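Local coordinates for endo-beta-mannanase (Opitutaceae bacterium TAV5, PDB 7BOB), which probably hydrolyses beta-1,4-mannosidic linkages as a family 5 exo-mannosidase, releasing mannose from the ends of manno-oligosaccharides, at residues A[25-30]-A[321-326]; A[298-303]-A[351-356]. One frame throughout, in Å; residues are numbered along the deposited sequence.

Contact 1. Residues A[25-30]-A[321-326]; sequences WPASCG and DIPAPL
Ala27 and Ile322 bring the two loops together, their CA atoms 4.2 Å apart, and no hydrogen bond spans the contact. Weak CA-H...O contacts link the backbones instead: Ala27 CA lies 3.3 Å from Asp321 O, and Ile322 CA approaches Ala27 O. Within 25-30, Gly30 N bonds Pro26 O and closes a turn. Ile322 sends its two branches to different places. With CG1 anti to the carbonyl carbon (chi1 -59°), CG2 falls anti to the backbone N and packs 3.6 Å from Gly30 CA, where a side chain on the glycine would clash; CG1 carries CD1 to Trp25 CB, 4.1 Å away. An alanine in place of Ile322 would lose both branches, and the glycine and the tryptophan CB would probably be left with a gap beside them. Pro323 CD rests 3.3 Å from Ala27 O, and Ala324 CB points at the backbone of Ser28 and Cys29, 3.5 Å from Ser28 O. Asp321 OD1 takes a salt bridge from Lys348 NZ, and Ser28 OG bonds Glu41. The contact joins loops following neighbouring parallel strands 20-23 and 311-316, probably at the active-site end of the barrel, as in other family 5 enzymes, with helices 33-36 and 39-51 against the first loop.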
ATOM      1  N   TRP A  25     -18.843  19.345 -26.408  1.00 47.29           N
ATOM      2  CA  TRP A  25     -19.070  20.524 -25.564  1.00 42.91           C
ATOM      3  C   TRP A  25     -18.760  21.741 -26.429  1.00 45.58           C
ATOM      4  O   TRP A  25     -17.824  21.697 -27.233  1.00 46.07           O
ATOM      5  CB  TRP A  25     -18.187  20.583 -24.309  1.00 43.64           C
ATOM      6  CG  TRP A  25     -18.461  19.577 -23.246  1.00 43.00           C
ATOM      7  CD1 TRP A  25     -17.651  18.535 -22.887  1.00 45.13           C
ATOM      8  CD2 TRP A  25     -19.583  19.536 -22.360  1.00 44.31           C
ATOM      9  NE1 TRP A  25     -18.213  17.831 -21.853  1.00 45.01           N
ATOM     10  CE2 TRP A  25     -19.399  18.423 -21.505  1.00 43.66           C
ATOM     11  CE3 TRP A  25     -20.731  20.317 -22.214  1.00 43.30           C
ATOM     12  CZ2 TRP A  25     -20.316  18.077 -20.518  1.00 42.68           C
ATOM     13  CZ3 TRP A  25     -21.649  19.973 -21.215  1.00 47.53           C
ATOM     14  CH2 TRP A  25     -21.432  18.864 -20.384  1.00 46.85           C
ATOM     15  N   PRO A  26     -19.495  22.843 -26.284  1.00 44.20           N
ATOM     16  CA  PRO A  26     -19.124  24.063 -27.016  1.00 48.72           C
ATOM     17  C   PRO A  26     -17.733  24.543 -26.629  1.00 48.77           C
ATOM     18  O   PRO A  26     -17.282  24.356 -25.499  1.00 48.74           O
ATOM     19  CB  PRO A  26     -20.188  25.081 -26.582  1.00 46.80           C
ATOM     20  CG  PRO A  26     -21.250  24.281 -25.909  1.00 47.51           C
ATOM     21  CD  PRO A  26     -20.581  23.091 -25.326  1.00 43.46           C
ATOM     22  N   ALA A  27     -17.056  25.185 -27.588  1.00 48.31           N
ATOM     23  CA  ALA A  27     -15.739  25.759 -27.323  1.00 46.69           C
ATOM     24  C   ALA A  27     -15.773  26.798 -26.202  1.00 50.65           C
ATOM     25  O   ALA A  27     -14.853  26.859 -25.372  1.00 46.81           O
ATOM     26  CB  ALA A  27     -15.189  26.413 -28.582  1.00 45.51           C
ATOM     27  N   SER A  28     -16.796  27.660 -26.193  1.00 44.64           N
ATOM     28  CA  SER A  28     -16.741  28.854 -25.359  1.00 46.72           C
ATOM     29  C   SER A  28     -16.988  28.565 -23.883  1.00 49.49           C
ATOM     30  O   SER A  28     -16.557  29.354 -23.037  1.00 50.35           O
ATOM     31  CB  SER A  28     -17.756  29.885 -25.842  1.00 46.75           C
ATOM     32  OG  SER A  28     -19.065  29.392 -25.646  1.00 48.94           O
ATOM     33  N   CYS A  29     -17.648  27.456 -23.553  1.00 47.82           N
ATOM     34  CA  CYS A  29     -18.042  27.203 -22.172  1.00 45.81           C
ATOM     35  C   CYS A  29     -17.759  25.793 -21.676  1.00 46.65           C
ATOM     36  O   CYS A  29     -18.041  25.516 -20.507  1.00 44.21           O
ATOM     37  CB  CYS A  29     -19.550  27.489 -22.011  1.00 45.93           C
ATOM     38  SG  CYS A  29     -20.589  26.599 -23.235  1.00 47.77           S
ATOM     39  N   GLY A  30     -17.244  24.888 -22.519  1.00 46.17           N
ATOM     40  CA  GLY A  30     -17.037  23.513 -22.118  1.00 42.35           C
ATOM     41  C   GLY A  30     -18.201  22.932 -21.336  1.00 45.88           C
ATOM     42  O   GLY A  30     -19.359  23.030 -21.753  1.00 43.86           O
ATOM     43  N   ASP A 321     -11.807  22.517 -29.807  1.00 47.33           N
ATOM     44  CA  ASP A 321     -10.959  23.030 -28.743  1.00 47.32           C
ATOM     45  C   ASP A 321     -11.832  23.819 -27.761  1.00 50.98           C
ATOM     46  O   ASP A 321     -12.846  24.421 -28.142  1.00 53.23           O
ATOM     47  CB  ASP A 321      -9.843  23.918 -29.302  1.00 46.11           C
ATOM     48  CG  ASP A 321      -8.814  23.139 -30.146  1.00 55.36           C
ATOM     49  OD1 ASP A 321      -8.628  21.918 -29.943  1.00 49.29           O
ATOM     50  OD2 ASP A 321      -8.199  23.767 -31.037  1.00 60.69           O
ATOM     51  N   ILE A 322     -11.457  23.797 -26.487  1.00 48.03           N
ATOM     52  CA  ILE A 322     -12.271  24.412 -25.438  1.00 48.45           C
ATOM     53  C   ILE A 322     -11.386  25.378 -24.660  1.00 49.55           C
ATOM     54  O   ILE A 322     -10.695  24.957 -23.724  1.00 49.21           O
ATOM     55  CB  ILE A 322     -12.878  23.340 -24.524  1.00 48.73           C
ATOM     56  CG1 ILE A 322     -13.756  22.387 -25.343  1.00 45.87           C
ATOM     57  CG2 ILE A 322     -13.632  23.976 -23.322  1.00 46.96           C
ATOM     58  CD1 ILE A 322     -14.163  21.150 -24.588  1.00 45.76           C
ATOM     59  N   PRO A 323     -11.312  26.650 -25.047  1.00 47.46           N
ATOM     60  CA  PRO A 323     -10.477  27.606 -24.315  1.00 47.24           C
ATOM     61  C   PRO A 323     -11.146  28.211 -23.090  1.00 53.81           C
ATOM     62  O   PRO A 323     -10.570  29.116 -22.476  1.00 51.80           O
ATOM     63  CB  PRO A 323     -10.197  28.689 -25.368  1.00 50.14           C
ATOM     64  CG  PRO A 323     -11.362  28.624 -26.283  1.00 53.20           C
ATOM     65  CD  PRO A 323     -11.739  27.172 -26.359  1.00 49.62           C
ATOM     66  N   ALA A 324     -12.340  27.735 -22.734  1.00 49.49           N
ATOM     67  CA  ALA A 324     -13.039  28.180 -21.542  1.00 50.15           C
ATOM     68  C   ALA A 324     -12.098  28.133 -20.334  1.00 50.28           C
ATOM     69  O   ALA A 324     -11.625  27.046 -19.963  1.00 48.04           O
ATOM     70  CB  ALA A 324     -14.264  27.305 -21.293  1.00 46.52           C
ATOM     71  N   PRO A 325     -11.777  29.273 -19.729  1.00 50.93           N
ATOM     72  CA  PRO A 325     -10.888  29.273 -18.542  1.00 52.24           C
ATOM     73  C   PRO A 325     -11.640  28.885 -17.272  1.00 49.26           C
ATOM     74  O   PRO A 325     -11.907  29.688 -16.399  1.00 51.03           O
ATOM     75  CB  PRO A 325     -10.387  30.722 -18.512  1.00 49.88           C
ATOM     76  CG  PRO A 325     -11.562  31.518 -19.061  1.00 51.40           C
ATOM     77  CD  PRO A 325     -12.246  30.626 -20.084  1.00 48.14           C
ATOM     78  N   LEU A 326     -12.033  27.620 -17.152  1.00 46.70           N
ATOM     79  CA  LEU A 326     -12.794  27.233 -15.973  1.00 48.16           C
ATOM     80  C   LEU A 326     -12.589  25.751 -15.687  1.00 52.57           C
ATOM     81  O   LEU A 326     -12.092  24.991 -16.527  1.00 50.23           O
ATOM     82  CB  LEU A 326     -14.276  27.570 -16.136  1.00 49.12           C
ATOM     83  CG  LEU A 326     -14.969  27.088 -17.411  1.00 52.48           C
ATOM     84  CD1 LEU A 326     -15.324  25.626 -17.262  1.00 51.99           C
ATOM     85  CD2 LEU A 326     -16.233  27.937 -17.707  1.00 49.31           C
TER

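Contact 2. Residues A[298-303]-A[351-356]; sequences YLRAIL and LEYFVE
Arg300 lies across the ring of Tyr353, and its charged end is shared between two carboxylates. CG stands almost directly above the ring centroid, 3.5 Å away, a CH-pi contact. Farther out, the guanidinium sets one face over Tyr353 CD1, with CZ 3.3 Å from that carbon and the two planes 41° apart, so the approach is tilted and not a parallel stack. The chain, extended from CG to NE, runs from over the ring centre out past CD1 and carries NH2 to Glu356, whose OE1 it meets at 3.3 Å. That salt bridge is a weak hydrogen bond, bent to 135° at the hydrogen. NE has its own mate in Asp296, one turn earlier on the same helix, so the guanidinium is held at NE by Asp296 and more loosely at NH2 by Glu356, which probably limits its rotation. In the backbone, Leu303 N bonds Leu299 O and Phe354 N bonds Leu351 O. Beneath these polar groups the contact is apolar: Leu299 CB meets Tyr353 CD2 at 4.0 Å, Leu299 CD1 reaches Leu351, and Leu303 CD1 touches both Tyr353 CE2 and Phe354 CD1. Phe354 in turn packs edge-to-face on Phe282. The segment axes approach to 9.5 Å at 37°, a side-by-side pairing of outer helices around the parallel sheet, as in the (beta/alpha)8 barrel of family 5 glycoside hydrolases.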
ATOM      1  N   TYR A 298      -1.163   7.520 -36.845  1.00 42.60           N
ATOM      2  CA  TYR A 298      -1.803   6.778 -35.766  1.00 43.83           C
ATOM      3  C   TYR A 298      -3.241   6.436 -36.121  1.00 42.11           C
ATOM      4  O   TYR A 298      -3.683   5.290 -35.955  1.00 44.59           O
ATOM      5  CB  TYR A 298      -1.746   7.594 -34.467  1.00 45.68           C
ATOM      6  CG  TYR A 298      -2.555   7.016 -33.330  1.00 44.86           C
ATOM      7  CD1 TYR A 298      -2.043   5.988 -32.541  1.00 46.47           C
ATOM      8  CD2 TYR A 298      -3.817   7.518 -33.022  1.00 47.13           C
ATOM      9  CE1 TYR A 298      -2.771   5.458 -31.488  1.00 44.64           C
ATOM     10  CE2 TYR A 298      -4.555   7.007 -31.949  1.00 45.61           C
ATOM     11  CZ  TYR A 298      -4.030   5.977 -31.193  1.00 49.10           C
ATOM     12  OH  TYR A 298      -4.761   5.456 -30.147  1.00 52.22           O
ATOM     13  N   LEU A 299      -3.988   7.427 -36.609  1.00 41.69           N
ATOM     14  CA  LEU A 299      -5.387   7.190 -36.923  1.00 44.98           C
ATOM     15  C   LEU A 299      -5.522   6.178 -38.046  1.00 46.80           C
ATOM     16  O   LEU A 299      -6.387   5.292 -37.984  1.00 44.53           O
ATOM     17  CB  LEU A 299      -6.080   8.504 -37.279  1.00 44.71           C
ATOM     18  CG  LEU A 299      -6.200   9.488 -36.106  1.00 47.36           C
ATOM     19  CD1 LEU A 299      -6.831  10.783 -36.561  1.00 44.38           C
ATOM     20  CD2 LEU A 299      -6.979   8.891 -34.941  1.00 44.32           C
ATOM     21  N   ARG A 300      -4.643   6.261 -39.058  1.00 44.47           N
ATOM     22  CA  ARG A 300      -4.717   5.310 -40.163  1.00 49.44           C
ATOM     23  C   ARG A 300      -4.421   3.892 -39.712  1.00 48.84           C
ATOM     24  O   ARG A 300      -4.796   2.943 -40.412  1.00 48.92           O
ATOM     25  CB  ARG A 300      -3.769   5.723 -41.307  1.00 46.84           C
ATOM     26  CG  ARG A 300      -4.400   6.855 -42.140  1.00 48.15           C
ATOM     27  CD  ARG A 300      -3.371   7.771 -42.793  1.00 48.51           C
ATOM     28  NE  ARG A 300      -4.047   8.901 -43.427  1.00 49.05           N
ATOM     29  CZ  ARG A 300      -4.789   8.806 -44.535  1.00 50.03           C
ATOM     30  NH1 ARG A 300      -4.935   7.636 -45.138  1.00 46.58           N
ATOM     31  NH2 ARG A 300      -5.395   9.877 -45.035  1.00 47.42           N
ATOM     32  N   ALA A 301      -3.758   3.715 -38.565  1.00 44.01           N
ATOM     33  CA  ALA A 301      -3.596   2.364 -38.053  1.00 43.41           C
ATOM     34  C   ALA A 301      -4.772   1.947 -37.163  1.00 47.22           C
ATOM     35  O   ALA A 301      -5.366   0.881 -37.365  1.00 49.56           O
ATOM     36  CB  ALA A 301      -2.270   2.245 -37.288  1.00 44.02           C
ATOM     37  N   ILE A 302      -5.141   2.768 -36.184  1.00 43.77           N
ATOM     38  CA  ILE A 302      -6.027   2.232 -35.155  1.00 46.33           C
ATOM     39  C   ILE A 302      -7.469   2.102 -35.628  1.00 47.61           C
ATOM     40  O   ILE A 302      -8.172   1.185 -35.191  1.00 47.67           O
ATOM     41  CB  ILE A 302      -5.942   3.076 -33.875  1.00 46.28           C
ATOM     42  CG1 ILE A 302      -6.370   4.504 -34.159  1.00 44.58           C
ATOM     43  CG2 ILE A 302      -4.525   2.996 -33.277  1.00 43.98           C
ATOM     44  CD1 ILE A 302      -7.386   5.006 -33.160  1.00 49.46           C
ATOM     45  N   LEU A 303      -7.939   2.993 -36.523  1.00 45.59           N
ATOM     46  CA  LEU A 303      -9.344   2.928 -36.929  1.00 45.79           C
ATOM     47  C   LEU A 303      -9.655   1.669 -37.732  1.00 49.98           C
ATOM     48  O   LEU A 303     -10.624   0.970 -37.386  1.00 47.88           O
ATOM     49  CB  LEU A 303      -9.733   4.204 -37.680  1.00 48.02           C
ATOM     50  CG  LEU A 303      -9.722   5.445 -36.784  1.00 48.25           C
ATOM     51  CD1 LEU A 303     -10.029   6.701 -37.611  1.00 47.05           C
ATOM     52  CD2 LEU A 303     -10.723   5.277 -35.626  1.00 43.86           C
ATOM     53  N   LEU A 351      -5.731  15.365 -38.546  1.00 47.45           N
ATOM     54  CA  LEU A 351      -6.883  14.573 -38.127  1.00 48.74           C
ATOM     55  C   LEU A 351      -7.891  14.303 -39.246  1.00 51.34           C
ATOM     56  O   LEU A 351      -8.880  13.589 -39.010  1.00 48.29           O
ATOM     57  CB  LEU A 351      -7.578  15.264 -36.940  1.00 49.91           C
ATOM     58  CG  LEU A 351      -6.684  15.706 -35.752  1.00 44.64           C
ATOM     59  CD1 LEU A 351      -7.511  16.270 -34.602  1.00 49.35           C
ATOM     60  CD2 LEU A 351      -5.774  14.578 -35.255  1.00 46.10           C
ATOM     61  N   GLU A 352      -7.661  14.833 -40.460  1.00 51.45           N
ATOM     62  CA  GLU A 352      -8.622  14.697 -41.564  1.00 54.77           C
ATOM     63  C   GLU A 352      -8.992  13.247 -41.834  1.00 50.01           C
ATOM     64  O   GLU A 352     -10.093  12.971 -42.322  1.00 48.65           O
ATOM     65  CB  GLU A 352      -8.075  15.317 -42.864  1.00 53.90           C
ATOM     66  CG  GLU A 352      -7.239  16.598 -42.677  1.00 60.39           C
ATOM     67  CD  GLU A 352      -5.815  16.302 -42.153  1.00 66.70           C
ATOM     68  OE1 GLU A 352      -5.308  15.171 -42.379  1.00 69.99           O
ATOM     69  OE2 GLU A 352      -5.212  17.182 -41.496  1.00 64.08           O
ATOM     70  N   TYR A 353      -8.110  12.304 -41.495  1.00 46.23           N
ATOM     71  CA  TYR A 353      -8.398  10.916 -41.832  1.00 47.72           C
ATOM     72  C   TYR A 353      -9.652  10.403 -41.141  1.00 46.80           C
ATOM     73  O   TYR A 353     -10.357   9.561 -41.709  1.00 46.72           O
ATOM     74  CB  TYR A 353      -7.232   9.998 -41.475  1.00 47.90           C
ATOM     75  CG  TYR A 353      -7.578   8.573 -41.792  1.00 48.09           C
ATOM     76  CD1 TYR A 353      -7.746   8.165 -43.125  1.00 51.53           C
ATOM     77  CD2 TYR A 353      -7.781   7.643 -40.783  1.00 45.55           C
ATOM     78  CE1 TYR A 353      -8.078   6.862 -43.443  1.00 49.34           C
ATOM     79  CE2 TYR A 353      -8.110   6.327 -41.085  1.00 49.15           C
ATOM     80  CZ  TYR A 353      -8.262   5.944 -42.425  1.00 52.48           C
ATOM     81  OH  TYR A 353      -8.593   4.643 -42.748  1.00 50.77           O
ATOM     82  N   PHE A 354      -9.928  10.842 -39.903  1.00 45.97           N
ATOM     83  CA  PHE A 354     -11.185  10.428 -39.283  1.00 45.07           C
ATOM     84  C   PHE A 354     -12.377  10.786 -40.171  1.00 45.87           C
ATOM     85  O   PHE A 354     -13.323  10.001 -40.300  1.00 47.48           O
ATOM     86  CB  PHE A 354     -11.363  11.056 -37.901  1.00 44.76           C
ATOM     87  CG  PHE A 354     -12.658  10.664 -37.237  1.00 42.88           C
ATOM     88  CD1 PHE A 354     -13.064   9.333 -37.229  1.00 43.15           C
ATOM     89  CD2 PHE A 354     -13.485  11.622 -36.662  1.00 43.59           C
ATOM     90  CE1 PHE A 354     -14.253   8.955 -36.637  1.00 46.86           C
ATOM     91  CE2 PHE A 354     -14.689  11.252 -36.066  1.00 43.13           C
ATOM     92  CZ  PHE A 354     -15.078   9.924 -36.045  1.00 43.05           C
ATOM     93  N   VAL A 355     -12.348  11.964 -40.797  1.00 44.68           N
ATOM     94  CA  VAL A 355     -13.449  12.350 -41.675  1.00 49.86           C
ATOM     95  C   VAL A 355     -13.540  11.387 -42.850  1.00 50.87           C
ATOM     96  O   VAL A 355     -14.625  10.907 -43.196  1.00 48.67           O
ATOM     97  CB  VAL A 355     -13.289  13.806 -42.150  1.00 52.51           C
ATOM     98  CG1 VAL A 355     -14.407  14.172 -43.149  1.00 51.70           C
ATOM     99  CG2 VAL A 355     -13.305  14.760 -40.958  1.00 47.33           C
ATOM    100  N   GLU A 356     -12.388  11.061 -43.449  1.00 50.37           N
ATOM    101  CA  GLU A 356     -12.377  10.160 -44.599  1.00 50.95           C
ATOM    102  C   GLU A 356     -12.826   8.768 -44.176  1.00 55.15           C
ATOM    103  O   GLU A 356     -13.633   8.126 -44.864  1.00 52.95           O
ATOM    104  CB  GLU A 356     -10.978  10.140 -45.235  1.00 47.39           C
ATOM    105  CG  GLU A 356     -10.778   9.143 -46.387  1.00 56.65           C
ATOM    106  CD  GLU A 356      -9.305   8.801 -46.643  1.00 62.71           C
ATOM    107  OE1 GLU A 356      -8.430   9.654 -46.343  1.00 63.95           O
ATOM    108  OE2 GLU A 356      -9.011   7.670 -47.121  1.00 70.12           O
TER

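From the N terminus, the chain leaves strand 20-23 into residues 25-30, runs through most of the parallel sheet, and enters helix 292-309, which carries residues 298-303. Strand 311-316 follows, then the loop with residues 321-326, where contact 1 closes a span of 290 intervening residues. Only afterwards does helix 352-364 begin, and contact 2 closes a much shorter span of 47 residues. The segments alternate, so the two closures cross instead of nesting. Contact 1 ties the loop after the first strand of the sheet to the loop after its last; contact 2 ties together the helices before and after that last strand. Their centres lie about 24 Å apart and their nearest atoms about 7 Å, so the two do not touch.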